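Side-chain contacts in thioesterase (Pseudomonas aeruginosa, PDB 3QY3), which adopts the hotdog fold and is a putative thioesterase that probably hydrolyses fatty acyl-CoA thioesters: residues 32-37 with 56-61; 62-67 with 132-137; 67-72 with 76-81. All coordinates share one frame; numbering follows the deposited sequence. Where two conformers were deposited one is given.

Contact 1: 32-37 with 56-61; sequences AHIPVR and LEEARV
Ala32 meets Ala59 methyl to methyl, Ala32 CB standing 3.7 Å from Ala59 CB. Ala32 CB lies almost as near the helix backbone, 3.8 Å from Ala59 CA, and with two side chains this short strand and helix can come close: the CA atoms of Ala32 and Ala59 are 5.3 Å apart. Ala59 also touches Val99 of the strand that pairs with 28-35, so its methyl rests on two adjacent strands.

Two residues on, Ile34 faces the helix again and reaches the preceding helix residue, Glu58. Its CG1 lies beside the backbone N and opposite the carbonyl carbon (chi1 -49°), and its CD1 is carried out to the aliphatic part of Glu58. There Ile34 CD1 sits 3.5 Å from Glu58 CG, with Glu58 CB also touching it, and the two side chains cross obliquely.

The two parts of Glu58 have different partners. Its methylenes pack on the isoleucine, while a bend at chi2 (66°) swings the carboxylate away to the second subunit, where two hydrogen bonds hold it: OE1 with Trp38 N and OE2 with His93 NE2, both residues of that subunit. Past the strand, Arg37 NH2 forms a salt bridge with Asp40 OD2 of the second subunit.

Strand 32-35 and helix 56-61 run at 139° to each other, their axes 8.5 Å apart at the closest point. This is the packing of strand 28-35 on the long central helix of a hotdog fold, next to a subunit interface.

Contact 2: 62-67 with 132-137; sequences AWFETL and CKLVWV
Phe64, Leu134 and Trp136 form a purely apolar contact in which the last turn of the central helix of the hotdog fold rests on the concave side of its antiparallel sheet. All three residues are buried, and no hydrogen bond crosses between helix 62-66 and strand 132-137. The main chains stay well apart, with 12.0 Å between the CA atoms of Phe64 and Leu134, and long side chains bridge the distance.

Phe64 CG lies beside the backbone N and opposite the carbonyl carbon (chi1 -65°), which carries the ring toward the strand. Leu134 approaches from the opposite direction, and its CD1 arrives at the far edge of the phenyl ring, in its plane, 3.9 Å from Phe64 CZ. Two residues further along the strand, the six-membered part of the Trp136 indole extends toward the same ring, bringing Trp136 CH2 to 4.2 Å from Phe64 CE1. The two ring planes stand at about 80°, with the touching atoms lying neither over a face nor at an edge.

Trp63 packs nearby on Ile151 of helix 149-155. At the helix end, Thr66 OG1 donates to Trp63 O over 2.8 Å, in the carbonyl plane and on a lone pair, with a C=O...OG1 angle of 136°.

Contact 3: 67-72 with 76-81; sequences LGIDLE and EGPVVL
Phe64 O at the end of the helix accepts from two backbone N-H groups, that of Ile69 and, more weakly, that of Leu67. The first of these bonds belongs to a Schellman motif. Gly68, with its positive phi of 65°, is the C-prime residue, and its N bonds to Glu65 O. The motif ends the helix and turns the chain so that Ile69 points toward strand 76-81, where it packs on Pro78.

The contact across the segments is apolar and small. Ile69 uses its CG2 branch, which lies opposite its own backbone N, and places Ile69 CG2 4.1 Å from Pro78 CD. Leu71 comes to the proline at about a right angle. Its backbone lies in the left-handed region (phi 72°), and CG stands opposite the carbonyl carbon (chi1 -54°), which brings CD2 to the ring. Leu71 CD2 stands 4.1 Å from Pro78 CG and just as far from Pro78 CD, so one methyl spans two ring carbons. The pyrrolidine ring is therefore met by two loop residues at neighbouring atoms.

Around this patch, Phe64 of the central helix touches both Ile69 and Pro78, while Val61, one turn earlier, touches Leu71. Ile69 also meets Ile151 of helix 149-155, and Pro78 also touches Trp136 of the paired strand 128-138. The connection from helix to sheet is thus folded back onto the start of strand 76-87, and Leu71 also packs on Tyr44 of the third subunit.

How the contacts relate
Contacts 1 and 2 both pack helix 51-66 on the curved sheet, at points about 14 Å apart between centres. Both are buried, but small methyls draw helix and strand close in contact 1, whereas large aromatic and leucine side chains span a wider separation in contact 2. Contact 3 is only partly buried and joins the exit loop to the first strand after it. It adjoins contact 2, their centres about 5 Å apart: Pro78 CG lies 3.5 Å from Phe64 CE2, and strands 76-87 and 128-138 are neighbours in the sheet. Contact 1 differs in its hydrogen bonds and salt bridge to the second subunit, made by the polar ends of Glu58 and Arg37.

Contact 1: 32-37 with 56-61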
loop_
_atom_site.group_PDB
_atom_site.type_symbol
_atom_site.label_atom_id
_atom_site.label_comp_id
_atom_site.label_asym_id
_atom_site.label_seq_id
_atom_site.Cartn_x
_atom_site.Cartn_y
_atom_site.Cartn_z
ATOM N N ALA A 32 2.139 -6.756 19.898
ATOM C CA ALA A 32 2.937 -6.874 18.656
ATOM C C ALA A 32 3.781 -5.628 18.477
ATOM O O ALA A 32 3.343 -4.523 18.834
ATOM C CB ALA A 32 2.022 -7.058 17.361
ATOM N N HIS A 33 4.964 -5.792 17.920
ATOM C CA HIS A 33 5.852 -4.670 17.599
ATOM C C HIS A 33 5.958 -4.579 16.082
ATOM O O HIS A 33 6.378 -5.542 15.450
ATOM C CB HIS A 33 7.248 -4.882 18.197
ATOM C CG HIS A 33 7.300 -4.714 19.679
ATOM N ND1 HIS A 33 8.490 -4.704 20.380
ATOM C CD2 HIS A 33 6.323 -4.539 20.593
ATOM C CE1 HIS A 33 8.233 -4.581 21.675
ATOM N NE2 HIS A 33 6.927 -4.481 21.833
ATOM N N ILE A 34 5.566 -3.435 15.522
ATOM C CA ILE A 34 5.395 -3.315 14.074
ATOM C C ILE A 34 6.269 -2.134 13.630
ATOM O O ILE A 34 5.879 -0.955 13.823
ATOM C CB ILE A 34 3.934 -3.047 13.618
ATOM C CG1 ILE A 34 2.855 -4.006 14.241
ATOM C CG2 ILE A 34 3.892 -2.999 12.038
ATOM C CD1 ILE A 34 2.999 -5.447 13.895
ATOM N N PRO A 35 7.420 -2.427 13.008
ATOM C CA PRO A 35 8.223 -1.305 12.513
ATOM C C PRO A 35 7.486 -0.522 11.451
ATOM O O PRO A 35 6.914 -1.119 10.508
ATOM C CB PRO A 35 9.480 -1.988 11.928
ATOM C CG PRO A 35 9.547 -3.317 12.626
ATOM C CD PRO A 35 8.136 -3.722 12.873
ATOM N N VAL A 36 7.616 0.790 11.531
ATOM C CA VAL A 36 7.102 1.714 10.524
ATOM C C VAL A 36 8.052 1.804 9.363
ATOM O O VAL A 36 9.262 1.884 9.559
ATOM C CB VAL A 36 6.885 3.117 11.130
ATOM C CG1 VAL A 36 6.456 4.138 10.073
ATOM C CG2 VAL A 36 5.804 3.023 12.243
ATOM N N ARG A 37 7.511 1.797 8.159
ATOM C CA ARG A 37 8.279 1.922 6.941
ATOM C C ARG A 37 8.140 3.329 6.450
ATOM O O ARG A 37 7.106 3.965 6.672
ATOM C CB ARG A 37 7.749 0.973 5.841
ATOM C CG ARG A 37 7.988 -0.490 6.131
ATOM C CD ARG A 37 7.173 -1.342 5.128
ATOM N NE ARG A 37 7.171 -2.753 5.474
ATOM C CZ ARG A 37 6.390 -3.655 4.896
ATOM N NH1 ARG A 37 5.541 -3.321 3.921
ATOM N NH2 ARG A 37 6.426 -4.923 5.337
ATOM N N LEU A 56 -2.820 -2.895 12.823
ATOM C CA LEU A 56 -3.799 -3.658 13.636
ATOM C C LEU A 56 -4.022 -5.050 13.044
ATOM O O LEU A 56 -4.014 -6.058 13.752
ATOM C CB LEU A 56 -5.115 -2.909 13.738
ATOM C CG LEU A 56 -5.040 -1.635 14.566
ATOM C CD1 LEU A 56 -6.338 -0.853 14.337
ATOM C CD2 LEU A 56 -4.800 -1.878 16.056
ATOM N N GLU A 57 -4.133 -5.121 11.699
ATOM C CA GLU A 57 -4.193 -6.409 11.032
ATOM C C GLU A 57 -3.002 -7.290 11.305
ATOM O O GLU A 57 -3.177 -8.467 11.639
ATOM C CB GLU A 57 -4.274 -6.195 9.511
ATOM C CG GLU A 57 -4.293 -7.438 8.675
ATOM C CD GLU A 57 -4.256 -7.060 7.232
ATOM O OE1 GLU A 57 -3.167 -6.671 6.759
ATOM O OE2 GLU A 57 -5.302 -7.044 6.591
ATOM N N GLU A 58 -1.798 -6.727 11.207
ATOM C CA GLU A 58 -0.578 -7.492 11.500
ATOM C C GLU A 58 -0.576 -8.048 12.936
ATOM O O GLU A 58 -0.215 -9.212 13.160
ATOM C CB GLU A 58 0.655 -6.671 11.207
ATOM C CG GLU A 58 1.900 -7.528 11.277
ATOM C CD GLU A 58 1.957 -8.619 10.175
ATOM O OE1 GLU A 58 1.179 -8.516 9.181
ATOM O OE2 GLU A 58 2.793 -9.530 10.305
ATOM N N ALA A 59 -1.023 -7.234 13.870
ATOM C CA ALA A 59 -1.045 -7.645 15.278
ATOM C C ALA A 59 -2.021 -8.799 15.440
ATOM O O ALA A 59 -1.700 -9.809 16.124
ATOM C CB ALA A 59 -1.404 -6.493 16.175
ATOM N N ARG A 60 -3.231 -8.691 14.851
ATOM C CA ARG A 60 -4.192 -9.820 14.944
ATOM C C ARG A 60 -3.692 -11.066 14.276
ATOM O O ARG A 60 -3.825 -12.202 14.806
ATOM C CB ARG A 60 -5.575 -9.531 14.311
ATOM C CG ARG A 60 -6.349 -8.432 14.855
ATOM C CD ARG A 60 -7.765 -8.443 14.172
ATOM N NE ARG A 60 -7.775 -8.273 12.697
ATOM C CZ ARG A 60 -7.719 -7.095 12.079
ATOM N NH1 ARG A 60 -7.792 -7.062 10.785
ATOM N NH2 ARG A 60 -7.531 -5.958 12.763
ATOM N N VAL A 61 -3.082 -10.922 13.087
ATOM C CA VAL A 61 -2.497 -12.087 12.415
ATOM C C VAL A 61 -1.447 -12.775 13.277
ATOM O O VAL A 61 -1.481 -13.991 13.429
ATOM C CB VAL A 61 -1.936 -11.689 10.998
ATOM C CG1 VAL A 61 -1.079 -12.796 10.390
ATOM C CG2 VAL A 61 -3.127 -11.348 10.079
#

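Contact 2: 62-67 with 132-137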
loop_
_atom_site.group_PDB
_atom_site.type_symbol
_atom_site.label_atom_id
_atom_site.label_comp_id
_atom_site.label_asym_id
_atom_site.label_seq_id
_atom_site.Cartn_x
_atom_site.Cartn_y
_atom_site.Cartn_z
ATOM N N ALA A 62 -0.597 -12.001 13.936
ATOM C CA ALA A 62 0.408 -12.574 14.855
ATOM C C ALA A 62 -0.214 -13.283 16.038
ATOM O O ALA A 62 0.194 -14.417 16.380
ATOM C CB ALA A 62 1.359 -11.450 15.332
ATOM N N TRP A 63 -1.241 -12.678 16.658
ATOM C CA TRP A 63 -2.023 -13.337 17.726
ATOM C C TRP A 63 -2.647 -14.649 17.223
ATOM O O TRP A 63 -2.498 -15.717 17.875
ATOM C CB TRP A 63 -3.111 -12.451 18.287
ATOM C CG TRP A 63 -3.890 -13.066 19.367
ATOM C CD1 TRP A 63 -3.388 -13.662 20.513
ATOM C CD2 TRP A 63 -5.294 -13.134 19.469
ATOM N NE1 TRP A 63 -4.417 -14.120 21.304
ATOM C CE2 TRP A 63 -5.599 -13.823 20.680
ATOM C CE3 TRP A 63 -6.344 -12.747 18.633
ATOM C CZ2 TRP A 63 -6.918 -14.101 21.075
ATOM C CZ3 TRP A 63 -7.636 -13.034 19.036
ATOM C CH2 TRP A 63 -7.912 -13.698 20.240
ATOM N N PHE A 64 -3.335 -14.582 16.085
ATOM C CA PHE A 64 -3.883 -15.776 15.490
ATOM C C PHE A 64 -2.801 -16.853 15.271
ATOM O O PHE A 64 -3.063 -18.064 15.529
ATOM C CB PHE A 64 -4.605 -15.492 14.176
ATOM C CG PHE A 64 -5.832 -14.649 14.299
ATOM C CD1 PHE A 64 -6.630 -14.652 15.420
ATOM C CD2 PHE A 64 -6.218 -13.877 13.233
ATOM C CE1 PHE A 64 -7.781 -13.864 15.474
ATOM C CE2 PHE A 64 -7.360 -13.129 13.301
ATOM C CZ PHE A 64 -8.107 -13.114 14.435
ATOM N N GLU A 65 -1.620 -16.437 14.816
ATOM C CA GLU A 65 -0.532 -17.404 14.568
ATOM C C GLU A 65 -0.143 -18.101 15.864
ATOM O O GLU A 65 0.064 -19.342 15.863
ATOM C CB GLU A 65 0.713 -16.768 13.914
ATOM C CG GLU A 65 1.886 -17.767 13.788
ATOM C CD GLU A 65 3.220 -17.126 13.396
ATOM O OE1 GLU A 65 3.280 -15.886 13.195
ATOM O OE2 GLU A 65 4.226 -17.882 13.295
ATOM N N THR A 66 -0.101 -17.363 16.986
ATOM C CA THR A 66 0.318 -17.987 18.235
ATOM C C THR A 66 -0.647 -19.083 18.637
ATOM O O THR A 66 -0.261 -20.009 19.360
ATOM C CB THR A 66 0.462 -17.031 19.452
ATOM O OG1 THR A 66 -0.823 -16.595 19.881
ATOM C CG2 THR A 66 1.386 -15.889 19.146
ATOM N N LEU A 67 -1.890 -18.957 18.178
ATOM C CA LEU A 67 -2.964 -19.906 18.413
ATOM C C LEU A 67 -3.192 -20.931 17.314
ATOM O O LEU A 67 -4.177 -21.690 17.385
ATOM C CB LEU A 67 -4.266 -19.166 18.654
ATOM C CG LEU A 67 -4.281 -18.206 19.833
ATOM C CD1 LEU A 67 -5.637 -17.570 19.929
ATOM C CD2 LEU A 67 -3.921 -18.951 21.125
ATOM N N CYS A 132 -11.875 -3.993 17.065
ATOM C CA CYS A 132 -12.171 -4.776 15.883
ATOM C C CYS A 132 -13.139 -5.884 16.313
ATOM O O CYS A 132 -12.765 -6.736 17.186
ATOM C CB CYS A 132 -10.845 -5.365 15.330
ATOM S SG CYS A 132 -10.926 -6.277 13.817
ATOM N N LYS A 133 -14.328 -5.899 15.733
ATOM C CA LYS A 133 -15.280 -6.966 15.991
ATOM C C LYS A 133 -15.062 -8.056 14.970
ATOM O O LYS A 133 -15.130 -7.783 13.787
ATOM C CB LYS A 133 -16.698 -6.437 15.884
ATOM C CG LYS A 133 -16.970 -5.243 16.793
ATOM C CD LYS A 133 -18.456 -4.838 16.747
ATOM C CE LYS A 133 -18.840 -3.961 17.954
ATOM N NZ LYS A 133 -20.002 -3.040 17.700
ATOM N N LEU A 134 -14.799 -9.271 15.442
ATOM C CA LEU A 134 -14.583 -10.409 14.607
ATOM C C LEU A 134 -15.758 -11.354 14.792
ATOM O O LEU A 134 -16.312 -11.475 15.891
ATOM C CB LEU A 134 -13.288 -11.138 15.045
ATOM C CG LEU A 134 -11.956 -10.365 15.115
ATOM C CD1 LEU A 134 -11.024 -11.180 16.045
ATOM C CD2 LEU A 134 -11.411 -10.218 13.698
ATOM N N VAL A 135 -16.114 -12.012 13.700
ATOM C CA VAL A 135 -17.104 -13.072 13.719
ATOM C C VAL A 135 -16.459 -14.312 13.064
ATOM O O VAL A 135 -15.760 -14.190 12.045
ATOM C CB VAL A 135 -18.427 -12.629 13.004
ATOM C CG1 VAL A 135 -19.094 -11.430 13.718
ATOM C CG2 VAL A 135 -18.195 -12.258 11.525
ATOM N N TRP A 136 -16.662 -15.495 13.648
ATOM C CA TRP A 136 -16.144 -16.719 13.035
ATOM C C TRP A 136 -17.235 -17.215 12.100
ATOM O O TRP A 136 -18.398 -17.288 12.488
ATOM C CB TRP A 136 -15.772 -17.785 14.072
ATOM C CG TRP A 136 -14.301 -17.761 14.388
ATOM C CD1 TRP A 136 -13.341 -18.671 13.974
ATOM C CD2 TRP A 136 -13.608 -16.757 15.136
ATOM N NE1 TRP A 136 -12.083 -18.249 14.399
ATOM C CE2 TRP A 136 -12.234 -17.101 15.143
ATOM C CE3 TRP A 136 -14.020 -15.603 15.839
ATOM C CZ2 TRP A 136 -11.273 -16.330 15.826
ATOM C CZ3 TRP A 136 -13.041 -14.819 16.480
ATOM C CH2 TRP A 136 -11.698 -15.184 16.459
ATOM N N VAL A 137 -16.829 -17.531 10.882
ATOM C CA VAL A 137 -17.707 -17.920 9.810
ATOM C C VAL A 137 -17.110 -19.117 9.022
ATOM O O VAL A 137 -15.891 -19.245 8.827
ATOM C CB VAL A 137 -17.950 -16.753 8.830
ATOM C CG1 VAL A 137 -19.018 -17.133 7.817
ATOM C CG2 VAL A 137 -18.323 -15.446 9.561
#

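Contact 3: 67-72 with 76-81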
loop_
_atom_site.group_PDB
_atom_site.type_symbol
_atom_site.label_atom_id
_atom_site.label_comp_id
_atom_site.label_asym_id
_atom_site.label_seq_id
_atom_site.Cartn_x
_atom_site.Cartn_y
_atom_site.Cartn_z
ATOM N N LEU A 67 -1.890 -18.957 18.178
ATOM C CA LEU A 67 -2.964 -19.906 18.413
ATOM C C LEU A 67 -3.192 -20.931 17.314
ATOM O O LEU A 67 -4.177 -21.690 17.385
ATOM C CB LEU A 67 -4.266 -19.166 18.654
ATOM C CG LEU A 67 -4.281 -18.206 19.833
ATOM C CD1 LEU A 67 -5.637 -17.570 19.929
ATOM C CD2 LEU A 67 -3.921 -18.951 21.125
ATOM N N GLY A 68 -2.290 -20.981 16.335
ATOM C CA GLY A 68 -2.414 -21.928 15.221
ATOM C C GLY A 68 -3.618 -21.705 14.327
ATOM O O GLY A 68 -4.052 -22.643 13.647
ATOM N N ILE A 69 -4.170 -20.482 14.351
ATOM C CA ILE A 69 -5.150 -19.996 13.366
ATOM C C ILE A 69 -4.313 -19.377 12.229
ATOM O O ILE A 69 -3.708 -18.319 12.402
ATOM C CB ILE A 69 -6.083 -18.893 14.014
ATOM C CG1 ILE A 69 -7.035 -19.528 15.018
ATOM C CG2 ILE A 69 -6.868 -18.151 12.961
ATOM C CD1 ILE A 69 -7.465 -18.586 16.108
ATOM N N ASP A 70 -4.182 -20.064 11.101
ATOM C CA ASP A 70 -3.136 -19.635 10.159
ATOM C C ASP A 70 -3.620 -18.790 8.965
ATOM O O ASP A 70 -2.777 -18.186 8.255
ATOM C CB ASP A 70 -2.245 -20.812 9.731
ATOM C CG ASP A 70 -1.293 -21.274 10.849
ATOM O OD1 ASP A 70 -0.801 -20.423 11.672
ATOM O OD2 ASP A 70 -1.029 -22.504 10.883
ATOM N N LEU A 71 -4.947 -18.739 8.758
ATOM C CA LEU A 71 -5.584 -17.837 7.778
ATOM C C LEU A 71 -5.328 -18.299 6.329
ATOM O O LEU A 71 -5.878 -17.717 5.383
ATOM C CB LEU A 71 -5.164 -16.368 7.985
ATOM C CG LEU A 71 -5.354 -15.774 9.395
ATOM C CD1 LEU A 71 -5.114 -14.262 9.399
ATOM C CD2 LEU A 71 -6.710 -16.057 10.008
ATOM N N GLU A 72 -4.619 -19.429 6.236
ATOM C CA GLU A 72 -3.984 -19.979 5.042
ATOM C C GLU A 72 -4.980 -20.780 4.215
ATOM O O GLU A 72 -4.605 -21.780 3.596
ATOM C CB GLU A 72 -2.825 -20.905 5.487
ATOM C CG GLU A 72 -1.517 -20.796 4.682
ATOM C CD GLU A 72 -0.268 -20.952 5.572
ATOM O OE1 GLU A 72 -0.223 -21.891 6.424
ATOM O OE2 GLU A 72 0.672 -20.129 5.415
ATOM N N GLU A 76 -12.991 -22.526 7.927
ATOM C CA GLU A 76 -13.621 -21.632 8.895
ATOM C C GLU A 76 -12.564 -20.720 9.505
ATOM O O GLU A 76 -11.438 -21.156 9.806
ATOM C CB GLU A 76 -14.279 -22.395 10.062
ATOM C CG GLU A 76 -14.752 -23.777 9.801
ATOM C CD GLU A 76 -14.997 -24.549 11.090
ATOM O OE1 GLU A 76 -15.562 -23.985 12.063
ATOM O OE2 GLU A 76 -14.614 -25.737 11.137
ATOM N N GLY A 77 -12.935 -19.472 9.751
ATOM C CA GLY A 77 -12.057 -18.593 10.527
ATOM C C GLY A 77 -12.640 -17.207 10.745
ATOM O O GLY A 77 -13.791 -16.937 10.369
ATOM N N PRO A 78 -11.840 -16.326 11.359
ATOM C CA PRO A 78 -12.344 -15.020 11.776
ATOM C C PRO A 78 -12.474 -14.072 10.590
ATOM O O PRO A 78 -11.614 -14.041 9.694
ATOM C CB PRO A 78 -11.293 -14.538 12.772
ATOM C CG PRO A 78 -10.000 -15.220 12.309
ATOM C CD PRO A 78 -10.419 -16.538 11.712
ATOM N N VAL A 79 -13.569 -13.321 10.586
ATOM C CA VAL A 79 -13.808 -12.293 9.602
ATOM C C VAL A 79 -14.049 -10.978 10.347
ATOM O O VAL A 79 -14.756 -10.963 11.356
ATOM C CB VAL A 79 -15.030 -12.665 8.714
ATOM C CG1 VAL A 79 -15.332 -11.562 7.740
ATOM C CG2 VAL A 79 -14.711 -13.926 7.957
ATOM N N VAL A 80 -13.409 -9.907 9.882
ATOM C CA VAL A 80 -13.649 -8.598 10.441
ATOM C C VAL A 80 -15.063 -8.054 10.044
ATOM O O VAL A 80 -15.371 -7.867 8.874
ATOM C CB VAL A 80 -12.538 -7.608 10.045
ATOM C CG1 VAL A 80 -12.857 -6.253 10.609
ATOM C CG2 VAL A 80 -11.162 -8.094 10.568
ATOM N N LEU A 81 -15.887 -7.772 11.052
ATOM C CA LEU A 81 -17.197 -7.189 10.831
ATOM C C LEU A 81 -17.124 -5.667 10.933
ATOM O O LEU A 81 -17.853 -4.963 10.245
ATOM C CB LEU A 81 -18.199 -7.693 11.888
ATOM C CG LEU A 81 -19.617 -7.106 11.911
ATOM C CD1 LEU A 81 -20.267 -7.189 10.540
ATOM C CD2 LEU A 81 -20.514 -7.827 12.980
#